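3-hydroxyadipyl-CoA dehydrogenase (Escherichia coli, PDB 3MOG) catalyses the NAD-dependent oxidation of 3-hydroxyadipyl-CoA to 3-oxoadipyl-CoA in the breakdown of phenylacetate. Local coordinates at residues Ser13-Ala18 with Phe143-Pro148; Ala85-Glu90 with Leu115-Thr120; Glu214-Ala219 with Met228-Leu233; Asp414-Met419 with Pro429-Ala434. All coordinates share one frame; numbering follows the deposited sequence.

Contact 1: Ser13-Ala18 with Phe143-Pro148; sequences SGTMGA and FFNPAP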
loop_
_atom_site.group_PDB
_atom_site.type_symbol
_atom_site.label_atom_id
_atom_site.label_comp_id
_atom_site.label_asym_id
_atom_site.label_seq_id
_atom_site.Cartn_x
_atom_site.Cartn_y
_atom_site.Cartn_z
ATOM N N SER C 13 2.492 17.207 34.351
ATOM C CA SER C 13 3.515 18.127 34.837
ATOM C C SER C 13 4.727 18.229 33.909
ATOM O O SER C 13 5.731 18.854 34.268
ATOM C CB SER C 13 3.974 17.701 36.239
ATOM O OG SER C 13 4.599 16.424 36.204
ATOM N N GLY C 14 4.643 17.619 32.723
ATOM C CA GLY C 14 5.701 17.727 31.710
ATOM C C GLY C 14 5.772 19.111 31.065
ATOM O O GLY C 14 5.099 20.047 31.514
ATOM N N THR C 15 6.574 19.240 30.004
ATOM C CA THR C 15 6.775 20.537 29.341
ATOM C C THR C 15 5.466 21.148 28.881
ATOM O O THR C 15 5.226 22.332 29.102
ATOM C CB THR C 15 7.711 20.462 28.097
ATOM O OG1 THR C 15 8.774 19.539 28.332
ATOM C CG2 THR C 15 8.301 21.834 27.804
ATOM N N MET C 16 4.631 20.334 28.239
ATOM C CA MET C 16 3.371 20.828 27.691
ATOM C C MET C 16 2.382 21.215 28.788
ATOM O O MET C 16 1.861 22.314 28.763
ATOM C CB MET C 16 2.774 19.886 26.628
ATOM C CG MET C 16 3.571 19.818 25.283
ATOM S SD MET C 16 4.157 21.412 24.616
ATOM C CE MET C 16 2.593 22.116 24.106
ATOM N N GLY C 17 2.183 20.350 29.782
ATOM C CA GLY C 17 1.294 20.663 30.906
ATOM C C GLY C 17 1.669 21.946 31.648
ATOM O O GLY C 17 0.822 22.830 31.879
ATOM N N ALA C 18 2.951 22.063 31.974
ATOM C CA ALA C 18 3.489 23.211 32.692
ATOM C C ALA C 18 3.349 24.494 31.876
ATOM O O ALA C 18 3.002 25.544 32.412
ATOM C CB ALA C 18 4.959 22.957 33.036
ATOM N N PHE C 143 -1.889 22.486 21.612
ATOM C CA PHE C 143 -0.902 23.566 21.682
ATOM C C PHE C 143 0.422 23.099 21.094
ATOM O O PHE C 143 0.629 21.910 20.881
ATOM C CB PHE C 143 -0.652 23.958 23.149
ATOM C CG PHE C 143 -1.834 24.594 23.840
ATOM C CD1 PHE C 143 -2.875 23.817 24.337
ATOM C CD2 PHE C 143 -1.878 25.968 24.027
ATOM C CE1 PHE C 143 -3.945 24.391 24.993
ATOM C CE2 PHE C 143 -2.951 26.564 24.681
ATOM C CZ PHE C 143 -3.992 25.782 25.156
ATOM N N PHE C 144 1.340 24.031 20.876
ATOM C CA PHE C 144 2.640 23.687 20.301
ATOM C C PHE C 144 3.767 24.118 21.248
ATOM O O PHE C 144 3.642 25.134 21.915
ATOM C CB PHE C 144 2.780 24.324 18.902
ATOM C CG PHE C 144 1.880 23.690 17.850
ATOM C CD1 PHE C 144 0.509 23.973 17.804
ATOM C CD2 PHE C 144 2.402 22.794 16.922
ATOM C CE1 PHE C 144 -0.325 23.373 16.866
ATOM C CE2 PHE C 144 1.568 22.189 15.976
ATOM C CZ PHE C 144 0.202 22.493 15.945
ATOM N N ASN C 145 4.832 23.313 21.324
ATOM C CA ASN C 145 6.035 23.581 22.133
ATOM C C ASN C 145 6.880 24.766 21.629
ATOM O O ASN C 145 7.255 24.801 20.456
ATOM C CB ASN C 145 6.910 22.326 22.130
ATOM C CG ASN C 145 7.775 22.174 23.379
ATOM O OD1 ASN C 145 8.409 21.138 23.560
ATOM N ND2 ASN C 145 7.791 23.174 24.242
ATOM N N PRO C 146 7.189 25.744 22.512
ATOM C CA PRO C 146 6.670 25.894 23.876
ATOM C C PRO C 146 5.356 26.650 23.911
ATOM O O PRO C 146 5.222 27.711 23.289
ATOM C CB PRO C 146 7.788 26.657 24.613
ATOM C CG PRO C 146 8.899 26.845 23.611
ATOM C CD PRO C 146 8.286 26.690 22.255
ATOM N N ALA C 147 4.389 26.084 24.628
ATOM C CA ALA C 147 3.052 26.684 24.745
ATOM C C ALA C 147 2.976 28.181 25.063
ATOM O O ALA C 147 2.122 28.857 24.473
ATOM C CB ALA C 147 2.161 25.892 25.673
ATOM N N PRO C 148 3.842 28.710 25.977
ATOM C CA PRO C 148 3.750 30.159 26.211
ATOM C C PRO C 148 4.203 31.028 25.040
ATOM O O PRO C 148 3.777 32.178 24.943
ATOM C CB PRO C 148 4.664 30.392 27.422
ATOM C CG PRO C 148 4.792 29.077 28.080
ATOM C CD PRO C 148 4.738 28.073 26.969
HETATM O O HOH W 1 5.149 24.487 26.936
#
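Met16 lays its thioether against two flat groups of Phe143-Pro148. Its CE sits over one face of the Phe144-Asn145 peptide group, 3.7 Å from Phe144 C, while its SD lies over a face of the Asn145 carboxamide, 3.9 Å from Asn145 CG. The same amide is met at its nitrogen end by Thr15, whose CG2 comes within 3.8 Å of Asn145 ND2, the two side chains at about a right angle. A methionine suits this place because it can bend: with chi2 of Met16 at -43° and chi3 at -71° the chain curls, and Met16 CE also reaches Phe143 CB (3.9 Å) and Ala147 CB (4.1 Å). The ring of Phe143 heads off to Ile20 and Trp176. A cis peptide before Pro146 turns the loop, and Ala147 N then donates to a water whose O is 2.9 Å away; this water donates in turn to Thr15 O. Were Met16 cut back to an alanine, a gap would probably open between helix and loop, and the Asn145 amide would lose its sulfur cover. Gly14, the N-cap, and Gly17 belong to a GxGxxG pattern consistent with the dinucleotide-binding turn of a Rossmann fold. No direct hydrogen bond joins the segments, so the loop is held to the helix start by van der Waals contact and one bridging water.

Contact 2: Ala85-Glu90 with Leu115-Thr120; sequences ADLVIE and LLTTNT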
loop_
_atom_site.group_PDB
_atom_site.type_symbol
_atom_site.label_atom_id
_atom_site.label_comp_id
_atom_site.label_asym_id
_atom_site.label_seq_id
_atom_site.Cartn_x
_atom_site.Cartn_y
_atom_site.Cartn_z
ATOM N N ALA C 85 -13.434 22.578 38.207
ATOM C CA ALA C 85 -12.954 23.077 36.905
ATOM C C ALA C 85 -14.043 23.147 35.844
ATOM O O ALA C 85 -14.845 22.222 35.704
ATOM C CB ALA C 85 -11.801 22.232 36.407
ATOM N N ASP C 86 -14.061 24.256 35.108
ATOM C CA ASP C 86 -14.921 24.425 33.930
ATOM C C ASP C 86 -14.279 23.848 32.670
ATOM O O ASP C 86 -14.967 23.595 31.674
ATOM C CB ASP C 86 -15.185 25.906 33.689
ATOM C CG ASP C 86 -15.795 26.588 34.889
ATOM O OD1 ASP C 86 -16.768 26.039 35.463
ATOM O OD2 ASP C 86 -15.298 27.673 35.251
ATOM N N LEU C 87 -12.953 23.694 32.715
ATOM C CA LEU C 87 -12.166 23.175 31.603
ATOM C C LEU C 87 -11.027 22.339 32.153
ATOM O O LEU C 87 -10.305 22.761 33.054
ATOM C CB LEU C 87 -11.606 24.305 30.714
ATOM C CG LEU C 87 -10.555 23.899 29.663
ATOM C CD1 LEU C 87 -11.128 22.961 28.608
ATOM C CD2 LEU C 87 -9.893 25.069 28.988
ATOM N N VAL C 88 -10.898 21.140 31.608
ATOM C CA VAL C 88 -9.761 20.297 31.870
ATOM C C VAL C 88 -8.975 20.152 30.576
ATOM O O VAL C 88 -9.550 19.843 29.514
ATOM C CB VAL C 88 -10.182 18.905 32.371
ATOM C CG1 VAL C 88 -8.958 18.059 32.639
ATOM C CG2 VAL C 88 -11.012 19.018 33.632
ATOM N N ILE C 89 -7.667 20.392 30.663
ATOM C CA ILE C 89 -6.765 20.160 29.541
ATOM C C ILE C 89 -5.776 19.058 29.933
ATOM O O ILE C 89 -4.907 19.263 30.771
ATOM C CB ILE C 89 -6.012 21.435 29.132
ATOM C CG1 ILE C 89 -6.993 22.564 28.825
ATOM C CG2 ILE C 89 -5.112 21.179 27.914
ATOM C CD1 ILE C 89 -6.332 23.928 28.714
ATOM N N GLU C 90 -5.924 17.899 29.308
ATOM C CA GLU C 90 -5.110 16.721 29.595
ATOM C C GLU C 90 -3.856 16.712 28.730
ATOM O O GLU C 90 -3.936 16.835 27.519
ATOM C CB GLU C 90 -5.949 15.459 29.331
ATOM C CG GLU C 90 -5.265 14.146 29.622
ATOM C CD GLU C 90 -4.293 13.709 28.535
ATOM O OE1 GLU C 90 -4.636 13.798 27.333
ATOM O OE2 GLU C 90 -3.174 13.297 28.895
ATOM N N LEU C 115 -15.870 21.197 30.076
ATOM C CA LEU C 115 -15.164 20.853 28.840
ATOM C C LEU C 115 -13.963 19.973 29.167
ATOM O O LEU C 115 -13.190 20.268 30.077
ATOM C CB LEU C 115 -14.735 22.125 28.105
ATOM C CG LEU C 115 -15.746 23.291 28.069
ATOM C CD1 LEU C 115 -15.133 24.520 27.420
ATOM C CD2 LEU C 115 -17.056 22.926 27.370
ATOM N N LEU C 116 -13.843 18.863 28.452
ATOM C CA LEU C 116 -12.793 17.890 28.709
ATOM C C LEU C 116 -11.908 17.788 27.488
ATOM O O LEU C 116 -12.291 17.227 26.470
ATOM C CB LEU C 116 -13.383 16.518 29.056
ATOM C CG LEU C 116 -14.223 16.342 30.320
ATOM C CD1 LEU C 116 -14.640 14.871 30.478
ATOM C CD2 LEU C 116 -13.472 16.841 31.538
ATOM N N THR C 117 -10.719 18.354 27.566
ATOM C CA THR C 117 -9.911 18.409 26.375
ATOM C C THR C 117 -8.588 17.708 26.546
ATOM O O THR C 117 -8.132 17.468 27.670
ATOM C CB THR C 117 -9.684 19.853 25.911
ATOM O OG1 THR C 117 -8.891 20.547 26.872
ATOM C CG2 THR C 117 -11.007 20.578 25.740
ATOM N N THR C 118 -7.980 17.370 25.417
ATOM C CA THR C 118 -6.656 16.778 25.423
ATOM C C THR C 118 -5.721 17.522 24.475
ATOM O O THR C 118 -6.149 18.031 23.430
ATOM C CB THR C 118 -6.702 15.264 25.088
ATOM O OG1 THR C 118 -5.369 14.757 24.961
ATOM C CG2 THR C 118 -7.448 15.022 23.823
ATOM N N ASN C 119 -4.453 17.591 24.868
ATOM C CA ASN C 119 -3.400 18.221 24.078
ATOM C C ASN C 119 -2.825 17.250 23.055
ATOM O O ASN C 119 -1.905 17.597 22.337
ATOM C CB ASN C 119 -2.278 18.750 25.006
ATOM C CG ASN C 119 -1.112 19.399 24.235
ATOM O OD1 ASN C 119 -1.315 20.207 23.330
ATOM N ND2 ASN C 119 0.109 19.021 24.584
ATOM N N THR C 120 -3.358 16.032 22.983
ATOM C CA THR C 120 -2.730 15.000 22.144
ATOM C C THR C 120 -2.598 15.381 20.670
ATOM O O THR C 120 -3.450 16.089 20.129
ATOM C CB THR C 120 -3.420 13.622 22.243
ATOM O OG1 THR C 120 -2.570 12.644 21.638
ATOM C CG2 THR C 120 -4.771 13.603 21.548
#
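Leu87-Glu90 and Leu115-Thr118 run side by side as parallel strands, their axes 4.4 Å apart at closest approach and 16° from parallel; Asp86 O takes the first bond, from Leu115 N, and Val88 and Glu90 each give one and take one. Val88 N points almost straight at Leu115 O (2.9 Å, 170° at the hydrogen). Val88 O is gripped twice, by Thr117 N at 2.7 Å and by the Thr117 hydroxyl, whose OG1 stands 2.8 Å away. Thr117 can do this because its OG1 sits between its own N and carbonyl carbon (chi1 66°), a crowded position that turns the hydroxyl back on the neighbouring strand; its CG2 packs on Leu87 CD1. Leu87, Ile89, Leu115 and Thr117 share one face, where Leu87 CD1 meets Leu115 CB at 3.7 Å, and helix 163-175 covers Leu87, Leu115 and Thr117. On the other face Val88 CG2 lies 3.9 Å from Leu116 CD2, the two chains pointing the same way. Thr118 OG1 donates to Glu90 OE1 at 2.7 Å and accepts from Thr120 N, an ST turn; Glu90 OE2 is held by Ala92 N. Helix 96-109 connects the strands and packs on Glu90, Leu116 and Thr118, so this is a beta-alpha-beta crossover. With strand 8-11 on the far side of 87-90, it lies in the parallel part of the mixed sheet of a Rossmann-type NAD-binding domain.

Contact 3: Glu214-Ala219 with Met228-Leu233; sequences EVIDAA and MGPLEL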
loop_
_atom_site.group_PDB
_atom_site.type_symbol
_atom_site.label_atom_id
_atom_site.label_comp_id
_atom_site.label_asym_id
_atom_site.label_seq_id
_atom_site.Cartn_x
_atom_site.Cartn_y
_atom_site.Cartn_z
ATOM N N GLU C 214 23.344 19.885 3.436
ATOM C CA GLU C 214 23.548 21.332 3.601
ATOM C C GLU C 214 23.028 22.111 2.406
ATOM O O GLU C 214 22.580 23.235 2.548
ATOM C CB GLU C 214 25.050 21.680 3.763
ATOM C CG GLU C 214 25.862 20.748 4.634
ATOM C CD GLU C 214 26.537 19.641 3.834
ATOM O OE1 GLU C 214 27.355 19.955 2.938
ATOM O OE2 GLU C 214 26.255 18.454 4.108
ATOM N N VAL C 215 23.120 21.518 1.221
ATOM C CA VAL C 215 22.683 22.182 -0.003
ATOM C C VAL C 215 21.138 22.157 -0.089
ATOM O O VAL C 215 20.512 23.176 -0.414
ATOM C CB VAL C 215 23.392 21.577 -1.246
ATOM C CG1 VAL C 215 22.838 22.143 -2.541
ATOM C CG2 VAL C 215 24.900 21.847 -1.176
ATOM N N ILE C 216 20.540 21.006 0.236
ATOM C CA ILE C 216 19.084 20.875 0.320
ATOM C C ILE C 216 18.516 21.872 1.326
ATOM O O ILE C 216 17.571 22.599 1.007
ATOM C CB ILE C 216 18.661 19.450 0.738
ATOM C CG1 ILE C 216 19.283 18.410 -0.201
ATOM C CG2 ILE C 216 17.137 19.354 0.810
ATOM C CD1 ILE C 216 19.035 16.930 0.187
ATOM N N ASP C 217 19.110 21.931 2.524
ATOM C CA ASP C 217 18.684 22.898 3.549
ATOM C C ASP C 217 18.840 24.371 3.133
ATOM O O ASP C 217 18.033 25.227 3.520
ATOM C CB ASP C 217 19.421 22.664 4.869
ATOM C CG ASP C 217 18.924 21.432 5.619
ATOM O OD1 ASP C 217 17.882 20.849 5.250
ATOM O OD2 ASP C 217 19.593 21.035 6.586
ATOM N N ALA C 218 19.865 24.657 2.336
ATOM C CA ALA C 218 20.143 26.036 1.927
ATOM C C ALA C 218 19.162 26.507 0.865
ATOM O O ALA C 218 18.736 27.653 0.883
ATOM C CB ALA C 218 21.579 26.173 1.430
ATOM N N ALA C 219 18.819 25.614 -0.059
ATOM C CA ALA C 219 17.824 25.906 -1.078
ATOM C C ALA C 219 16.480 26.205 -0.432
ATOM O O ALA C 219 15.828 27.183 -0.776
ATOM C CB ALA C 219 17.696 24.744 -2.056
ATOM N N MET C 228 13.972 27.244 8.627
ATOM C CA MET C 228 15.006 26.219 8.748
ATOM C C MET C 228 14.834 25.140 7.677
ATOM O O MET C 228 13.714 24.760 7.346
ATOM C CB MET C 228 14.981 25.602 10.145
ATOM C CG MET C 228 16.049 24.529 10.376
ATOM S SD MET C 228 16.616 24.467 12.077
ATOM C CE MET C 228 17.316 26.125 12.211
ATOM N N GLY C 229 15.950 24.672 7.128
ATOM C CA GLY C 229 15.955 23.574 6.170
ATOM C C GLY C 229 15.400 22.306 6.790
ATOM O O GLY C 229 15.547 22.090 7.996
ATOM N N PRO C 230 14.753 21.461 5.971
ATOM C CA PRO C 230 14.047 20.297 6.525
ATOM C C PRO C 230 14.959 19.310 7.272
ATOM O O PRO C 230 14.551 18.763 8.281
ATOM C CB PRO C 230 13.449 19.633 5.285
ATOM C CG PRO C 230 14.339 20.029 4.166
ATOM C CD PRO C 230 14.723 21.465 4.497
ATOM N N LEU C 231 16.192 19.119 6.813
ATOM C CA LEU C 231 17.046 18.073 7.401
ATOM C C LEU C 231 17.634 18.530 8.739
ATOM O O LEU C 231 17.549 17.822 9.740
ATOM C CB LEU C 231 18.106 17.610 6.402
ATOM C CG LEU C 231 17.532 17.019 5.101
ATOM C CD1 LEU C 231 18.553 17.038 3.988
ATOM C CD2 LEU C 231 17.022 15.597 5.306
ATOM N N GLU C 232 18.161 19.749 8.772
ATOM C CA GLU C 232 18.550 20.375 10.033
ATOM C C GLU C 232 17.398 20.425 11.059
ATOM O O GLU C 232 17.611 20.128 12.235
ATOM C CB GLU C 232 19.109 21.771 9.787
ATOM C CG GLU C 232 19.676 22.416 11.038
ATOM C CD GLU C 232 20.332 23.755 10.782
ATOM O OE1 GLU C 232 20.584 24.090 9.600
ATOM O OE2 GLU C 232 20.597 24.467 11.776
ATOM N N LEU C 233 16.194 20.790 10.614
ATOM C CA LEU C 233 15.006 20.786 11.477
ATOM C C LEU C 233 14.681 19.390 12.014
ATOM O O LEU C 233 14.302 19.259 13.170
ATOM C CB LEU C 233 13.784 21.382 10.761
ATOM C CG LEU C 233 12.497 21.644 11.559
ATOM C CD1 LEU C 233 12.696 22.758 12.569
ATOM C CD2 LEU C 233 11.338 21.981 10.639
#
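Asp217 sets its carboxylate against the start of helix 230-237, so that each oxygen faces a different backbone N-H of the first turn. OD1 receives Leu231 N at 2.9 Å and OD2 receives Glu232 N, also at 2.9 Å; both are met on the syn side, somewhat out of the carboxylate plane. CG stands beside the backbone N of Asp217 (chi1 -74°), which swings the group off its own helix and across to the neighbouring one. These N-H groups lie in the opening turn of a helix, where no earlier carbonyl of the helix can take them, and Asp217 supplies the acceptors from helix 213-223. Gly229 holds the N-cap position and Pro230, which has no hydrogen to give, follows it. The pair is part of the helical C-terminal domain of the 3-hydroxyacyl-CoA dehydrogenase family. Gly229 fits because a CB there would stand 2.3 Å from Asp217 CB, a clash. Beside the polar pair Ile216 and Leu231 cross obliquely, CD1 to CD1 at 3.8 Å. Pro230 CG lies near Ile216 CG2, and both residues also touch helix 196-207. The carboxylates of Asp217 and Glu232 are turned 46° against each other, with OD2 of the former 4.4 Å from OE1 of the latter. Such like charges would probably repel, but Tyr283 OH hydrogen-bonds to Asp217 OD2, and Arg289 forms a salt bridge with Glu232 OE2.

Contact 4: Asp414-Met419 with Pro429-Ala434; sequences DIDTAM and PLAWGA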
loop_
_atom_site.group_PDB
_atom_site.type_symbol
_atom_site.label_atom_id
_atom_site.label_comp_id
_atom_site.label_asym_id
_atom_site.label_seq_id
_atom_site.Cartn_x
_atom_site.Cartn_y
_atom_site.Cartn_z
ATOM N N ASP C 414 -7.990 28.456 7.683
ATOM C CA ASP C 414 -7.397 27.802 8.846
ATOM C C ASP C 414 -6.192 26.943 8.500
ATOM O O ASP C 414 -5.287 26.788 9.319
ATOM C CB ASP C 414 -8.433 26.993 9.604
ATOM C CG ASP C 414 -9.318 27.865 10.481
ATOM O OD1 ASP C 414 -9.061 29.100 10.580
ATOM O OD2 ASP C 414 -10.268 27.306 11.069
ATOM N N ILE C 415 -6.184 26.400 7.285
ATOM C CA ILE C 415 -5.027 25.669 6.777
ATOM C C ILE C 415 -3.847 26.629 6.576
ATOM O O ILE C 415 -2.731 26.337 7.000
ATOM C CB ILE C 415 -5.387 24.863 5.491
ATOM C CG1 ILE C 415 -6.431 23.777 5.831
ATOM C CG2 ILE C 415 -4.138 24.220 4.867
ATOM C CD1 ILE C 415 -6.989 23.006 4.630
ATOM N N ASP C 416 -4.100 27.792 5.971
ATOM C CA ASP C 416 -3.042 28.798 5.795
ATOM C C ASP C 416 -2.484 29.253 7.148
ATOM O O ASP C 416 -1.274 29.242 7.364
ATOM C CB ASP C 416 -3.535 30.006 4.985
ATOM C CG ASP C 416 -3.623 29.733 3.485
ATOM O OD1 ASP C 416 -2.999 28.765 3.000
ATOM O OD2 ASP C 416 -4.329 30.501 2.784
ATOM N N THR C 417 -3.379 29.620 8.061
ATOM C CA THR C 417 -2.993 30.108 9.378
ATOM C C THR C 417 -2.160 29.087 10.130
ATOM O O THR C 417 -1.090 29.419 10.645
ATOM C CB THR C 417 -4.218 30.493 10.194
ATOM O OG1 THR C 417 -4.908 31.548 9.515
ATOM C CG2 THR C 417 -3.823 30.959 11.581
ATOM N N ALA C 418 -2.624 27.838 10.145
ATOM C CA ALA C 418 -1.903 26.756 10.807
ATOM C C ALA C 418 -0.463 26.593 10.349
ATOM O O ALA C 418 0.438 26.394 11.163
ATOM C CB ALA C 418 -2.663 25.440 10.656
ATOM N N MET C 419 -0.242 26.690 9.043
ATOM C CA MET C 419 1.091 26.531 8.508
ATOM C C MET C 419 1.968 27.779 8.780
ATOM O O MET C 419 3.175 27.656 9.001
ATOM C CB MET C 419 1.029 26.150 7.023
ATOM C CG MET C 419 0.198 24.876 6.725
ATOM S SD MET C 419 0.291 23.539 7.938
ATOM C CE MET C 419 1.940 22.961 7.637
ATOM N N PRO C 429 -0.012 27.612 2.498
ATOM C CA PRO C 429 0.162 26.886 1.214
ATOM C C PRO C 429 -0.877 27.215 0.138
ATOM O O PRO C 429 -0.558 27.188 -1.059
ATOM C CB PRO C 429 0.054 25.404 1.608
ATOM C CG PRO C 429 -0.161 25.371 3.079
ATOM C CD PRO C 429 -0.487 26.735 3.580
ATOM N N LEU C 430 -2.101 27.529 0.552
ATOM C CA LEU C 430 -3.158 27.840 -0.404
ATOM C C LEU C 430 -2.942 29.228 -0.996
ATOM O O LEU C 430 -3.046 29.396 -2.211
ATOM C CB LEU C 430 -4.536 27.687 0.237
ATOM C CG LEU C 430 -4.663 26.240 0.759
ATOM C CD1 LEU C 430 -5.778 26.038 1.734
ATOM C CD2 LEU C 430 -4.797 25.261 -0.373
ATOM N N ALA C 431 -2.593 30.193 -0.137
ATOM C CA ALA C 431 -2.213 31.540 -0.577
ATOM C C ALA C 431 -0.981 31.460 -1.442
ATOM O O ALA C 431 -0.842 32.216 -2.394
ATOM C CB ALA C 431 -1.940 32.455 0.617
ATOM N N TRP C 432 -0.089 30.540 -1.093
ATOM C CA TRP C 432 1.127 30.331 -1.849
ATOM C C TRP C 432 0.844 29.802 -3.250
ATOM O O TRP C 432 1.447 30.266 -4.217
ATOM C CB TRP C 432 2.039 29.360 -1.111
ATOM C CG TRP C 432 3.487 29.631 -1.321
ATOM C CD1 TRP C 432 4.047 30.435 -2.279
ATOM C CD2 TRP C 432 4.568 29.075 -0.581
ATOM N NE1 TRP C 432 5.406 30.427 -2.165
ATOM C CE2 TRP C 432 5.761 29.595 -1.134
ATOM C CE3 TRP C 432 4.650 28.200 0.505
ATOM C CZ2 TRP C 432 7.025 29.270 -0.635
ATOM C CZ3 TRP C 432 5.912 27.874 1.006
ATOM C CH2 TRP C 432 7.082 28.405 0.432
ATOM N N GLY C 433 -0.077 28.842 -3.345
ATOM C CA GLY C 433 -0.478 28.244 -4.622
ATOM C C GLY C 433 -1.128 29.257 -5.560
ATOM O O GLY C 433 -0.878 29.239 -6.766
ATOM N N ALA C 434 -1.944 30.156 -5.006
ATOM C CA ALA C 434 -2.585 31.186 -5.800
ATOM C C ALA C 434 -1.536 32.128 -6.388
ATOM O O ALA C 434 -1.614 32.496 -7.562
ATOM C CB ALA C 434 -3.600 31.956 -4.961
#
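Asp416 OD1 takes the N-H of Leu430 at 2.9 Å on its syn lone pair, and Ala431 N, 3.5 Å from that oxygen, adds a weak second bond. The arrangement is a helix start bound by the acidic side chain of a neighbouring helix: 412-422 and 429-436, whose segments here lie at 106° to each other, belong to the helical 3-hydroxyacyl-CoA dehydrogenase C-terminal domain near the end of the chain. Ala431 N also reaches weakly to Asp416 OD2, so its hydrogen is shared between the two oxygens, whereas the bond to Leu430 is the firm one. With CG anti to the carbonyl carbon (chi1 -77°), Asp416 points its carboxylate at the first turn of helix 429-436, and the short side chain of aspartate brings both oxygens to that turn. Pro429 suits the opening position, since its N, 3.2 Å from Asp416 OD1, has no hydrogen to place. The positive end of the helix dipole probably helps to stabilise the negative charge. With an alanine at Asp416, the Leu430 N-H, and the weakly bound Ala431 N-H, are likely to be left without a charged acceptor. Two apolar contacts pack next to the bonds. In the first, Leu430 CD1 comes to Ile415 CB at 4.0 Å, and helix 390-406 backs this patch, Ala401 touching Ile415 and Pro429 while Leu402 touches Leu430. In the second, Met419 meets the proline ring at about a right angle, its CG 3.7 Å from Pro429 CG.

How the contacts relate
From the N terminus, contact 1 opens first, at Ser13, and closes only at Phe143-Pro148. Contact 2 lies wholly within that long excursion, opening at Ala85 and closing at Thr120, and the two touch: Asn119 OD1 probably accepts a hydrogen bond from Phe143 N, and Met16 packs on Asn119. Together they tie the glycine-rich helix start to the sheet core of the NAD-binding domain. Contacts 3 and 4 follow in series, each closing a short loop between successive helices, one in each of the two helical domains of C-terminal type. Both use an aspartate to hold a helix beginning at Pro-Leu; their centres are about 21 Å apart and they do not touch.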